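Local coordinates for Rho GTPase-activating protein 26 (Gallus gallus, PDB 1F7C) that acts as a GTPase-activating protein for RhoA and Cdc42, speeding GTP hydrolysis through the RhoGAP (BH) domain represented here, at residues 58-72 with 91-104. Residues are numbered along the deposited sequence; the frame is centred on the assembly and turned at random.
Sequences LYRIVGVNSRVQKLL and EWEIKTITSALKTY
Thr98 lays its CG2 methyl over one face of the Tyr59 ring, 3.9 Å from the centroid in a CH-pi contact, while Lys102 passes the ring edge and its NZ donates to Tyr59 O at 2.9 Å. Next along the loop, Gly63 N gives a nearly straight hydrogen bond (168°) to Ser99 OG. Helix 65-72 then crosses helix 94-104 at -66°, with Val68 as a knob among Thr96, Ser99, Ala100 and Thr103. With CG anti to the backbone N (chi1 171°), Leu71 splits its methyls: CD1 rests on the five-membered ring of Trp92, and CD2 meets Ile97 and Ala100. Near the start of helix 65-72, Arg67 bends at chi3, placing NH1 3.0 Å from Glu93 OE2, whose anti lone pair takes the bond, in a salt bridge with OE2 tilted out of the guanidinium plane. A leucine in place of Arg67 would probably leave the Glu93 carboxylate without this salt-bridge partner. Two waters join Ile61 O to Thr98 OG1. Outside the two segments, His158 hydrogen-bonds Tyr59 OH, Phe180 meets the Tyr59 ring edge-to-face, and Val48 of helix 35-51 touches both Tyr59 and Thr98. The loop so anchored carries Arg60, the predicted arginine finger, as in the all-helical RhoGAP fold.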
loop_
_atom_site.group_PDB
_atom_site.type_symbol
_atom_site.label_atom_id
_atom_site.label_comp_id
_atom_site.label_asym_id
_atom_site.label_seq_id
_atom_site.Cartn_x
_atom_site.Cartn_y
_atom_site.Cartn_z
ATOM N N LEU A 58 -4.201 0.675 -12.776
ATOM C CA LEU A 58 -4.183 1.492 -11.563
ATOM C C LEU A 58 -2.928 1.214 -10.746
ATOM O O LEU A 58 -2.666 0.066 -10.366
ATOM C CB LEU A 58 -5.403 1.195 -10.683
ATOM C CG LEU A 58 -6.756 1.846 -10.956
ATOM C CD1 LEU A 58 -7.771 1.292 -9.963
ATOM C CD2 LEU A 58 -6.654 3.370 -10.823
ATOM N N TYR A 59 -2.165 2.273 -10.480
ATOM C CA TYR A 59 -0.933 2.194 -9.696
ATOM C C TYR A 59 0.269 1.601 -10.448
ATOM O O TYR A 59 1.380 1.578 -9.930
ATOM C CB TYR A 59 -1.187 1.420 -8.386
ATOM C CG TYR A 59 -2.166 2.114 -7.461
ATOM C CD1 TYR A 59 -3.478 1.641 -7.302
ATOM C CD2 TYR A 59 -1.790 3.259 -6.760
ATOM C CE1 TYR A 59 -4.391 2.301 -6.461
ATOM C CE2 TYR A 59 -2.691 3.933 -5.919
ATOM C CZ TYR A 59 -3.985 3.450 -5.771
ATOM O OH TYR A 59 -4.854 4.114 -4.934
ATOM N N ARG A 60 0.045 1.120 -11.665
ATOM C CA ARG A 60 1.123 0.569 -12.481
ATOM C C ARG A 60 1.534 1.678 -13.448
ATOM O O ARG A 60 2.715 1.907 -13.698
ATOM C CB ARG A 60 0.629 -0.652 -13.268
ATOM C CG ARG A 60 1.674 -1.260 -14.198
ATOM C CD ARG A 60 1.021 -1.999 -15.357
ATOM N NE ARG A 60 0.468 -3.294 -14.971
ATOM C CZ ARG A 60 -0.513 -3.913 -15.627
ATOM N NH1 ARG A 60 -1.053 -3.347 -16.701
ATOM N NH2 ARG A 60 -0.949 -5.104 -15.219
ATOM N N ILE A 61 0.535 2.369 -13.981
ATOM C CA ILE A 61 0.743 3.466 -14.914
ATOM C C ILE A 61 1.177 4.683 -14.125
ATOM O O ILE A 61 0.490 5.109 -13.201
ATOM C CB ILE A 61 -0.555 3.803 -15.689
ATOM C CG1 ILE A 61 -0.957 2.614 -16.567
ATOM C CG2 ILE A 61 -0.366 5.062 -16.520
ATOM C CD1 ILE A 61 0.137 2.151 -17.524
ATOM N N VAL A 62 2.324 5.237 -14.502
ATOM C CA VAL A 62 2.881 6.398 -13.830
ATOM C C VAL A 62 2.428 7.700 -14.473
ATOM O O VAL A 62 2.328 7.798 -15.693
ATOM C CB VAL A 62 4.411 6.328 -13.849
ATOM C CG1 VAL A 62 4.993 7.498 -13.087
ATOM C CG2 VAL A 62 4.868 5.004 -13.243
ATOM N N GLY A 63 2.148 8.699 -13.647
ATOM C CA GLY A 63 1.714 9.981 -14.170
ATOM C C GLY A 63 2.886 10.907 -14.452
ATOM O O GLY A 63 4.043 10.547 -14.230
ATOM N N VAL A 64 2.588 12.102 -14.952
ATOM C CA VAL A 64 3.624 13.087 -15.257
ATOM C C VAL A 64 4.164 13.668 -13.952
ATOM O O VAL A 64 3.469 14.417 -13.260
ATOM C CB VAL A 64 3.059 14.234 -16.120
ATOM C CG1 VAL A 64 4.154 15.239 -16.441
ATOM C CG2 VAL A 64 2.468 13.669 -17.392
ATOM N N ASN A 65 5.403 13.319 -13.623
ATOM C CA ASN A 65 6.030 13.791 -12.393
ATOM C C ASN A 65 5.727 15.255 -12.072
ATOM O O ASN A 65 5.500 15.617 -10.914
ATOM C CB ASN A 65 7.542 13.599 -12.472
ATOM C CG ASN A 65 8.207 13.717 -11.123
ATOM O OD1 ASN A 65 7.959 14.668 -10.379
ATOM N ND2 ASN A 65 9.059 12.748 -10.794
ATOM N N SER A 66 5.725 16.091 -13.102
ATOM C CA SER A 66 5.459 17.513 -12.931
ATOM C C SER A 66 4.131 17.764 -12.228
ATOM O O SER A 66 4.064 18.520 -11.256
ATOM C CB SER A 66 5.464 18.213 -14.295
ATOM O OG SER A 66 6.709 18.028 -14.953
ATOM N N ARG A 67 3.077 17.123 -12.720
ATOM C CA ARG A 67 1.754 17.296 -12.140
ATOM C C ARG A 67 1.659 16.637 -10.775
ATOM O O ARG A 67 0.966 17.132 -9.887
ATOM C CB ARG A 67 0.684 16.722 -13.066
ATOM C CG ARG A 67 0.754 17.243 -14.487
ATOM C CD ARG A 67 -0.614 17.233 -15.133
ATOM N NE ARG A 67 -1.510 18.178 -14.474
ATOM C CZ ARG A 67 -2.785 18.359 -14.804
ATOM N NH1 ARG A 67 -3.329 17.657 -15.793
ATOM N NH2 ARG A 67 -3.514 19.253 -14.148
ATOM N N VAL A 68 2.357 15.519 -10.607
ATOM C CA VAL A 68 2.337 14.807 -9.336
ATOM C C VAL A 68 2.832 15.714 -8.214
ATOM O O VAL A 68 2.092 16.006 -7.268
ATOM C CB VAL A 68 3.221 13.543 -9.388
ATOM C CG1 VAL A 68 3.285 12.892 -8.014
ATOM C CG2 VAL A 68 2.661 12.563 -10.403
ATOM N N GLN A 69 4.081 16.163 -8.334
ATOM C CA GLN A 69 4.696 17.040 -7.338
ATOM C C GLN A 69 3.809 18.236 -7.014
ATOM O O GLN A 69 3.744 18.680 -5.865
ATOM C CB GLN A 69 6.053 17.547 -7.837
ATOM C CG GLN A 69 7.100 16.469 -8.055
ATOM C CD GLN A 69 7.332 15.633 -6.815
ATOM O OE1 GLN A 69 7.302 16.145 -5.694
ATOM N NE2 GLN A 69 7.577 14.342 -7.008
ATOM N N LYS A 70 3.130 18.754 -8.031
ATOM C CA LYS A 70 2.260 19.907 -7.848
ATOM C C LYS A 70 1.037 19.576 -7.002
ATOM O O LYS A 70 0.587 20.402 -6.209
ATOM C CB LYS A 70 1.823 20.465 -9.205
ATOM C CG LYS A 70 1.033 21.758 -9.091
ATOM C CD LYS A 70 0.697 22.344 -10.451
ATOM C CE LYS A 70 -0.134 23.613 -10.304
ATOM N NZ LYS A 70 -0.496 24.193 -11.628
ATOM N N LEU A 71 0.493 18.375 -7.175
ATOM C CA LEU A 71 -0.668 17.964 -6.394
ATOM C C LEU A 71 -0.208 17.738 -4.960
ATOM O O LEU A 71 -0.887 18.128 -4.006
ATOM C CB LEU A 71 -1.278 16.675 -6.963
ATOM C CG LEU A 71 -2.369 15.982 -6.131
ATOM C CD1 LEU A 71 -3.497 16.951 -5.825
ATOM C CD2 LEU A 71 -2.897 14.774 -6.884
ATOM N N LEU A 72 0.959 17.117 -4.818
ATOM C CA LEU A 72 1.526 16.850 -3.502
ATOM C C LEU A 72 1.675 18.136 -2.699
ATOM O O LEU A 72 1.189 18.232 -1.570
ATOM C CB LEU A 72 2.886 16.160 -3.639
ATOM C CG LEU A 72 2.815 14.660 -3.925
ATOM C CD1 LEU A 72 4.205 14.088 -4.126
ATOM C CD2 LEU A 72 2.129 13.976 -2.754
ATOM N N GLU A 91 -10.026 18.115 -12.065
ATOM C CA GLU A 91 -8.978 18.582 -12.968
ATOM C C GLU A 91 -7.756 17.675 -12.895
ATOM O O GLU A 91 -6.907 17.681 -13.790
ATOM C CB GLU A 91 -8.572 20.013 -12.607
ATOM C CG GLU A 91 -9.668 21.041 -12.861
ATOM C CD GLU A 91 -9.374 22.386 -12.221
ATOM O OE1 GLU A 91 -8.259 22.918 -12.430
ATOM O OE2 GLU A 91 -10.265 22.912 -11.514
ATOM N N TRP A 92 -7.675 16.892 -11.824
ATOM C CA TRP A 92 -6.553 15.982 -11.612
ATOM C C TRP A 92 -6.757 14.586 -12.201
ATOM O O TRP A 92 -7.745 13.916 -11.914
ATOM C CB TRP A 92 -6.260 15.873 -10.114
ATOM C CG TRP A 92 -5.741 17.146 -9.509
ATOM C CD1 TRP A 92 -6.381 17.948 -8.604
ATOM C CD2 TRP A 92 -4.475 17.770 -9.776
ATOM N NE1 TRP A 92 -5.590 19.032 -8.290
ATOM C CE2 TRP A 92 -4.415 18.946 -8.995
ATOM C CE3 TRP A 92 -3.385 17.448 -10.600
ATOM C CZ2 TRP A 92 -3.306 19.803 -9.014
ATOM C CZ3 TRP A 92 -2.286 18.299 -10.619
ATOM C CH2 TRP A 92 -2.255 19.461 -9.831
ATOM N N GLU A 93 -5.808 14.159 -13.026
ATOM C CA GLU A 93 -5.862 12.845 -13.657
ATOM C C GLU A 93 -5.663 11.741 -12.621
ATOM O O GLU A 93 -4.953 11.931 -11.630
ATOM C CB GLU A 93 -4.779 12.748 -14.729
ATOM C CG GLU A 93 -4.911 13.804 -15.810
ATOM C CD GLU A 93 -3.721 13.828 -16.752
ATOM O OE1 GLU A 93 -3.503 12.826 -17.474
ATOM O OE2 GLU A 93 -3.000 14.853 -16.763
ATOM N N ILE A 94 -6.291 10.591 -12.856
ATOM C CA ILE A 94 -6.186 9.448 -11.956
ATOM C C ILE A 94 -4.726 8.980 -11.848
ATOM O O ILE A 94 -4.240 8.699 -10.753
ATOM C CB ILE A 94 -7.086 8.264 -12.444
ATOM C CG1 ILE A 94 -8.573 8.598 -12.240
ATOM C CG2 ILE A 94 -6.726 6.988 -11.696
ATOM C CD1 ILE A 94 -8.993 8.742 -10.789
ATOM N N LYS A 95 -4.037 8.891 -12.985
ATOM C CA LYS A 95 -2.636 8.476 -13.019
ATOM C C LYS A 95 -1.809 9.401 -12.110
ATOM O O LYS A 95 -0.830 8.986 -11.498
ATOM C CB LYS A 95 -2.111 8.549 -14.460
ATOM C CG LYS A 95 -2.209 9.951 -15.075
ATOM C CD LYS A 95 -2.154 9.946 -16.606
ATOM C CE LYS A 95 -0.864 9.350 -17.151
ATOM N NZ LYS A 95 -0.780 9.432 -18.644
ATOM N N THR A 96 -2.228 10.659 -12.030
ATOM C CA THR A 96 -1.562 11.668 -11.213
ATOM C C THR A 96 -1.844 11.436 -9.731
ATOM O O THR A 96 -0.952 11.561 -8.890
ATOM C CB THR A 96 -2.053 13.086 -11.595
ATOM O OG1 THR A 96 -1.700 13.364 -12.955
ATOM C CG2 THR A 96 -1.436 14.133 -10.694
ATOM N N ILE A 97 -3.094 11.105 -9.424
ATOM C CA ILE A 97 -3.519 10.853 -8.058
ATOM C C ILE A 97 -2.945 9.559 -7.470
ATOM O O ILE A 97 -2.665 9.499 -6.269
ATOM C CB ILE A 97 -5.057 10.827 -7.980
ATOM C CG1 ILE A 97 -5.595 12.215 -8.352
ATOM C CG2 ILE A 97 -5.517 10.386 -6.574
ATOM C CD1 ILE A 97 -7.098 12.294 -8.513
ATOM N N THR A 98 -2.764 8.530 -8.298
ATOM C CA THR A 98 -2.212 7.271 -7.795
ATOM C C THR A 98 -0.703 7.400 -7.646
ATOM O O THR A 98 -0.098 6.763 -6.782
ATOM C CB THR A 98 -2.511 6.061 -8.721
ATOM O OG1 THR A 98 -1.921 6.274 -10.006
ATOM C CG2 THR A 98 -4.012 5.866 -8.876
ATOM N N SER A 99 -0.094 8.218 -8.498
ATOM C CA SER A 99 1.342 8.429 -8.421
ATOM C C SER A 99 1.667 9.265 -7.187
ATOM O O SER A 99 2.689 9.053 -6.540
ATOM C CB SER A 99 1.857 9.108 -9.691
ATOM O OG SER A 99 2.023 8.152 -10.728
ATOM N N ALA A 100 0.776 10.194 -6.851
ATOM C CA ALA A 100 0.974 11.032 -5.685
ATOM C C ALA A 100 1.018 10.142 -4.455
ATOM O O ALA A 100 1.875 10.306 -3.583
ATOM C CB ALA A 100 -0.155 12.038 -5.558
ATOM N N LEU A 101 0.087 9.193 -4.394
ATOM C CA LEU A 101 0.008 8.275 -3.275
ATOM C C LEU A 101 1.280 7.436 -3.131
ATOM O O LEU A 101 1.787 7.263 -2.022
ATOM C CB LEU A 101 -1.219 7.368 -3.433
ATOM C CG LEU A 101 -1.481 6.335 -2.334
ATOM C CD1 LEU A 101 -2.970 6.070 -2.225
ATOM C CD2 LEU A 101 -0.725 5.051 -2.626
ATOM N N LYS A 102 1.802 6.925 -4.241
ATOM C CA LYS A 102 3.009 6.105 -4.179
ATOM C C LYS A 102 4.272 6.891 -3.799
ATOM O O LYS A 102 5.087 6.415 -3.008
ATOM C CB LYS A 102 3.238 5.374 -5.509
ATOM C CG LYS A 102 2.106 4.442 -5.916
ATOM C CD LYS A 102 2.542 3.452 -6.980
ATOM C CE LYS A 102 3.074 4.143 -8.219
ATOM N NZ LYS A 102 3.691 3.176 -9.178
ATOM N N THR A 103 4.444 8.085 -4.357
ATOM C CA THR A 103 5.627 8.876 -4.032
ATOM C C THR A 103 5.598 9.331 -2.569
ATOM O O THR A 103 6.644 9.407 -1.926
ATOM C CB THR A 103 5.783 10.103 -4.971
ATOM O OG1 THR A 103 4.718 11.030 -4.740
ATOM C CG2 THR A 103 5.758 9.664 -6.428
ATOM N N TYR A 104 4.407 9.622 -2.042
ATOM C CA TYR A 104 4.280 10.020 -0.642
ATOM C C TYR A 104 4.797 8.891 0.244
ATOM O O TYR A 104 5.431 9.138 1.268
ATOM C CB TYR A 104 2.821 10.296 -0.267
ATOM C CG TYR A 104 2.575 10.236 1.233
ATOM C CD1 TYR A 104 2.865 11.325 2.058
ATOM C CD2 TYR A 104 2.115 9.065 1.833
ATOM C CE1 TYR A 104 2.707 11.249 3.446
ATOM C CE2 TYR A 104 1.957 8.972 3.223
ATOM C CZ TYR A 104 2.258 10.068 4.022
ATOM O OH TYR A 104 2.131 9.968 5.392
HETATM O O HOH W 1 -2.407 4.823 -12.170
HETATM O O HOH W 2 0.811 5.333 -10.463
HETATM O O HOH W 3 -0.015 12.880 -15.012
#